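Local coordinates for extracellular solute-binding protein, family 1 (Bifidobacterium longum subsp. infantis, PDB 6FTH) that probably binds human milk oligosaccharides outside the cell and delivers them to an ABC transporter for uptake, at residues I312-V316 with P434-Q438; R144-Y148 with D422-L428. All blocks are in the same frame, centred on the assembly; numbering follows the deposited sequence.

Contact 1 of 2, residues I312-V316 with P434-Q438; sequences IPIPV and PYEEQ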
# COMPACT_ATOMS: atom_id res chain seq x y z
N ILE A 312 10.22 -10.48 15.29
CA ILE A 312 10.95 -9.31 14.85
C ILE A 312 10.91 -9.20 13.33
O ILE A 312 10.78 -10.22 12.62
CB ILE A 312 12.41 -9.32 15.33
CG1 ILE A 312 13.19 -10.48 14.68
CG2 ILE A 312 12.44 -9.43 16.86
CD1 ILE A 312 14.69 -10.49 14.99
N PRO A 313 11.06 -8.00 12.78
CA PRO A 313 11.26 -7.85 11.34
C PRO A 313 12.73 -8.10 11.06
O PRO A 313 13.60 -7.61 11.79
CB PRO A 313 10.92 -6.37 11.09
CG PRO A 313 10.63 -5.75 12.48
CD PRO A 313 11.18 -6.71 13.48
N ILE A 314 13.00 -8.87 10.01
CA ILE A 314 14.38 -9.09 9.60
C ILE A 314 14.67 -8.60 8.19
O ILE A 314 13.80 -8.67 7.31
CB ILE A 314 14.79 -10.57 9.69
CG1 ILE A 314 13.87 -11.44 8.85
CG2 ILE A 314 14.86 -11.00 11.15
CD1 ILE A 314 14.38 -12.87 8.66
N PRO A 315 15.90 -8.17 7.93
CA PRO A 315 16.31 -7.96 6.54
C PRO A 315 16.09 -9.25 5.75
O PRO A 315 16.21 -10.36 6.28
CB PRO A 315 17.79 -7.64 6.67
CG PRO A 315 17.95 -7.12 8.11
CD PRO A 315 17.00 -7.93 8.89
N VAL A 316 15.78 -9.12 4.47
CA VAL A 316 15.50 -10.33 3.70
C VAL A 316 16.79 -11.11 3.48
O VAL A 316 17.83 -10.51 3.20
CB VAL A 316 14.81 -10.00 2.37
CG1 VAL A 316 15.79 -9.37 1.34
CG2 VAL A 316 14.12 -11.25 1.78
N PRO A 434 14.57 -2.06 10.67
CA PRO A 434 15.55 -3.05 10.20
C PRO A 434 15.81 -3.01 8.69
O PRO A 434 16.75 -3.68 8.24
CB PRO A 434 14.93 -4.40 10.62
CG PRO A 434 14.02 -4.07 11.74
CD PRO A 434 13.45 -2.72 11.35
N TYR A 435 15.00 -2.28 7.92
CA TYR A 435 15.12 -2.24 6.46
C TYR A 435 15.83 -1.00 5.94
O TYR A 435 16.03 -0.89 4.73
CB TYR A 435 13.73 -2.35 5.82
CG TYR A 435 13.10 -3.64 6.20
CD1 TYR A 435 13.50 -4.84 5.61
CD2 TYR A 435 12.16 -3.69 7.20
CE1 TYR A 435 12.97 -6.04 6.02
CE2 TYR A 435 11.62 -4.89 7.60
CZ TYR A 435 12.01 -6.06 7.01
OH TYR A 435 11.49 -7.28 7.41
N GLU A 436 16.27 -0.09 6.82
CA GLU A 436 16.99 1.09 6.34
C GLU A 436 18.27 0.71 5.61
O GLU A 436 18.59 1.30 4.57
CB GLU A 436 17.29 2.06 7.48
CG GLU A 436 16.18 3.03 7.70
CD GLU A 436 16.61 4.30 8.44
OE1 GLU A 436 16.41 4.37 9.66
OE2 GLU A 436 17.14 5.24 7.77
N GLU A 437 18.99 -0.29 6.10
CA GLU A 437 20.20 -0.71 5.42
C GLU A 437 19.90 -1.26 4.04
O GLU A 437 20.51 -0.83 3.05
CB GLU A 437 20.98 -1.72 6.28
CG GLU A 437 22.22 -2.26 5.59
CD GLU A 437 23.28 -1.22 5.34
OE1 GLU A 437 23.46 -0.32 6.18
OE2 GLU A 437 23.98 -1.32 4.31
N GLN A 438 18.98 -2.23 3.92
CA GLN A 438 18.75 -2.81 2.60
C GLN A 438 18.13 -1.80 1.64
O GLN A 438 18.46 -1.78 0.45
CB GLN A 438 17.90 -4.08 2.68
CG GLN A 438 18.71 -5.27 3.09
CD GLN A 438 17.91 -6.54 3.23
OE1 GLN A 438 16.68 -6.51 3.42
NE2 GLN A 438 18.59 -7.67 3.13

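Contact 2 of 2, residues R144-Y148 with D422-L428; sequences RGKSY and DVDGDNL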
# COMPACT_ATOMS: atom_id res chain seq x y z
N ARG A 144 -0.47 10.83 5.35
CA ARG A 144 -0.61 10.53 6.77
C ARG A 144 0.68 10.71 7.55
O ARG A 144 0.74 10.35 8.73
CB ARG A 144 -1.23 9.14 7.02
CG ARG A 144 -0.58 7.97 6.30
CD ARG A 144 -1.16 6.63 6.79
NE ARG A 144 -0.82 5.56 5.88
CZ ARG A 144 -1.26 4.31 6.00
NH1 ARG A 144 -2.01 3.97 7.03
NH2 ARG A 144 -0.93 3.40 5.08
N GLY A 145 1.71 11.26 6.92
CA GLY A 145 2.83 11.79 7.66
C GLY A 145 4.04 10.89 7.69
O GLY A 145 4.03 9.74 7.25
N LYS A 146 5.09 11.44 8.31
CA LYS A 146 6.42 10.85 8.19
C LYS A 146 6.57 9.50 8.89
O LYS A 146 7.51 8.77 8.57
CB LYS A 146 7.46 11.85 8.69
CG LYS A 146 7.35 12.20 10.17
CD LYS A 146 8.37 13.27 10.59
CE LYS A 146 8.36 13.57 12.07
NZ LYS A 146 7.16 14.27 12.56
N SER A 147 5.71 9.13 9.83
CA SER A 147 5.83 7.77 10.35
C SER A 147 5.50 6.71 9.33
O SER A 147 5.81 5.53 9.56
CB SER A 147 4.93 7.56 11.58
OG SER A 147 5.49 8.21 12.71
N TYR A 148 4.86 7.09 8.22
CA TYR A 148 4.41 6.18 7.18
C TYR A 148 5.22 6.29 5.90
O TYR A 148 4.82 5.76 4.86
CB TYR A 148 2.93 6.39 6.92
CG TYR A 148 2.03 6.19 8.11
CD1 TYR A 148 1.48 4.95 8.38
CD2 TYR A 148 1.68 7.26 8.93
CE1 TYR A 148 0.61 4.76 9.45
CE2 TYR A 148 0.83 7.09 9.99
CZ TYR A 148 0.30 5.82 10.24
OH TYR A 148 -0.57 5.61 11.28
N ASP A 422 -0.46 7.42 18.07
CA ASP A 422 -0.89 6.80 16.82
C ASP A 422 -0.16 5.47 16.80
O ASP A 422 0.96 5.36 16.29
CB ASP A 422 -0.54 7.63 15.59
CG ASP A 422 -0.81 6.90 14.31
OD1 ASP A 422 -1.41 5.80 14.35
OD2 ASP A 422 -0.47 7.45 13.24
N VAL A 423 -0.77 4.47 17.41
CA VAL A 423 -0.09 3.20 17.65
C VAL A 423 0.24 2.50 16.33
O VAL A 423 1.30 1.85 16.20
CB VAL A 423 -0.96 2.34 18.57
CG1 VAL A 423 -0.46 0.94 18.68
CG2 VAL A 423 -1.04 3.00 19.96
N ASP A 424 -0.65 2.60 15.34
CA ASP A 424 -0.35 1.99 14.05
C ASP A 424 0.89 2.63 13.42
O ASP A 424 1.78 1.92 12.93
CB ASP A 424 -1.57 2.07 13.12
CG ASP A 424 -1.42 1.18 11.88
OD1 ASP A 424 -0.93 0.03 12.04
OD2 ASP A 424 -1.78 1.61 10.76
N GLY A 425 0.97 3.96 13.43
CA GLY A 425 2.16 4.61 12.91
C GLY A 425 3.43 4.26 13.68
O GLY A 425 4.49 4.03 13.08
N ASP A 426 3.34 4.21 15.01
CA ASP A 426 4.49 3.83 15.82
C ASP A 426 4.94 2.42 15.46
O ASP A 426 6.15 2.16 15.33
CB ASP A 426 4.13 3.87 17.31
CG ASP A 426 3.83 5.26 17.83
OD1 ASP A 426 4.12 6.30 17.18
OD2 ASP A 426 3.30 5.29 18.98
N ASN A 427 3.98 1.51 15.30
CA ASN A 427 4.29 0.13 14.96
C ASN A 427 4.95 0.04 13.60
O ASN A 427 5.95 -0.67 13.44
CB ASN A 427 3.01 -0.71 14.97
CG ASN A 427 2.48 -0.98 16.39
OD1 ASN A 427 3.19 -0.85 17.37
ND2 ASN A 427 1.25 -1.38 16.46
N LEU A 428 4.45 0.79 12.62
CA LEU A 428 5.05 0.75 11.29
C LEU A 428 6.46 1.33 11.31
O LEU A 428 7.39 0.77 10.71
CB LEU A 428 4.17 1.49 10.29
CG LEU A 428 4.74 1.39 8.87
CD1 LEU A 428 4.61 -0.00 8.35
CD2 LEU A 428 4.06 2.39 7.95
O HOH W 1 -2.95 1.20 8.19
O HOH W 2 3.79 7.51 14.53

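Contact 1 of 2, residues I312-V316 with P434-Q438
Strand 311-313, one of the two edge strands of a mixed sheet within this chain, runs on into a proline-rich segment, and this is clasped by residues leading into and starting helix 436-439. Gln438 makes the clasp. Its carboxamide lies against the backbone of Val316: NE2 gives a hydrogen bond to Val316 O at 2.9 Å, meeting a lone pair in the carbonyl plane with an N-H...O angle of 160°, while OE1 receives Val316 N at 3.0 Å. The chain of Gln438 is extended beyond CG, which carries the amide over to the proline-rich segment, where Pro315 CB packs on Gln438 CD at 3.6 Å. Tyr435 lies against the residues that follow Pro313. Its OH forms a weak hydrogen bond with Ile314 O and is also hydrogen-bonded to Met155 N of strand 154-158, its stronger partner, and its ring stacks with that of Trp329. Pro313 CB rests 3.9 Å from Tyr435 CE2, and Pro313 CG meets Pro434 CG at the same distance. Both amide atoms of Gln438 are thus used on one residue, which fixes the rotation of the carboxamide and satisfies the backbone N and O of Val316, a buried residue.

Contact 2 of 2, residues R144-Y148 with D422-L428
Tyr148 reaches from the loop 144-148 to the N-terminal end of helix 423-432, where its OH donates to OD2 of the preceding residue, Asp422, at 2.7 Å. The oxygen is met on its syn side, and ring and carboxylate planes stand 35° apart. Asp422 is the N-cap of the helix: its other oxygen, OD1, accepts from Gly425 N at 3.1 Å, a nearly straight bond (173°) that arrives from above the carboxylate plane. One carboxylate therefore joins the tyrosine to the helix start. Packing is close here, with Tyr148 CZ 3.5 Å from Gly425 CA. Farther along the helix, Leu428 CD2 lies 3.7 Å from Tyr148 CD1. Arg144 CD sits over the centre of the Tyr148 ring, 3.3 Å above its plane, while Phe370 of helix 363-371 also touches Tyr148 and Asp422.

The two flanks are looser and joined through water. Arg144 NH1 and Asp424 OD2 remain 4.4 Å apart, and a water accepts from the former and donates to the latter; Arg144 NE is held by Ala334 O, and Asp424 OD1 by Trp298 NE1. At the other flank, a second water, 2.6 Å from Ser147 OG, donates to Asp426 OD1. The arrangement is an aspartate N-cap with a capping bond to the third residue of the helix, here tied by a tyrosine hydroxyl to the loop between strands 140-143 and 154-158.

Overall arrangement
From the N terminus, the chain first meets contact 2 at 144-148, just after strand 140-143, then passes through strand 154-158 and on to 312-316 of contact 1. Helix 423-432 brings it back to contact 2, closing a loop of 273 residues, and helix 436-439, the next helix in the chain, follows to close the 117-residue loop of contact 1. The segments alternate, so the two closures cross rather than nest. Their centres lie about 17 Å apart, with nearest atoms about 7 Å apart and no touch. Two successive helices thus tie the loop after strand 140-143 to the edge of the sheet containing strands 154-158 and 311-313.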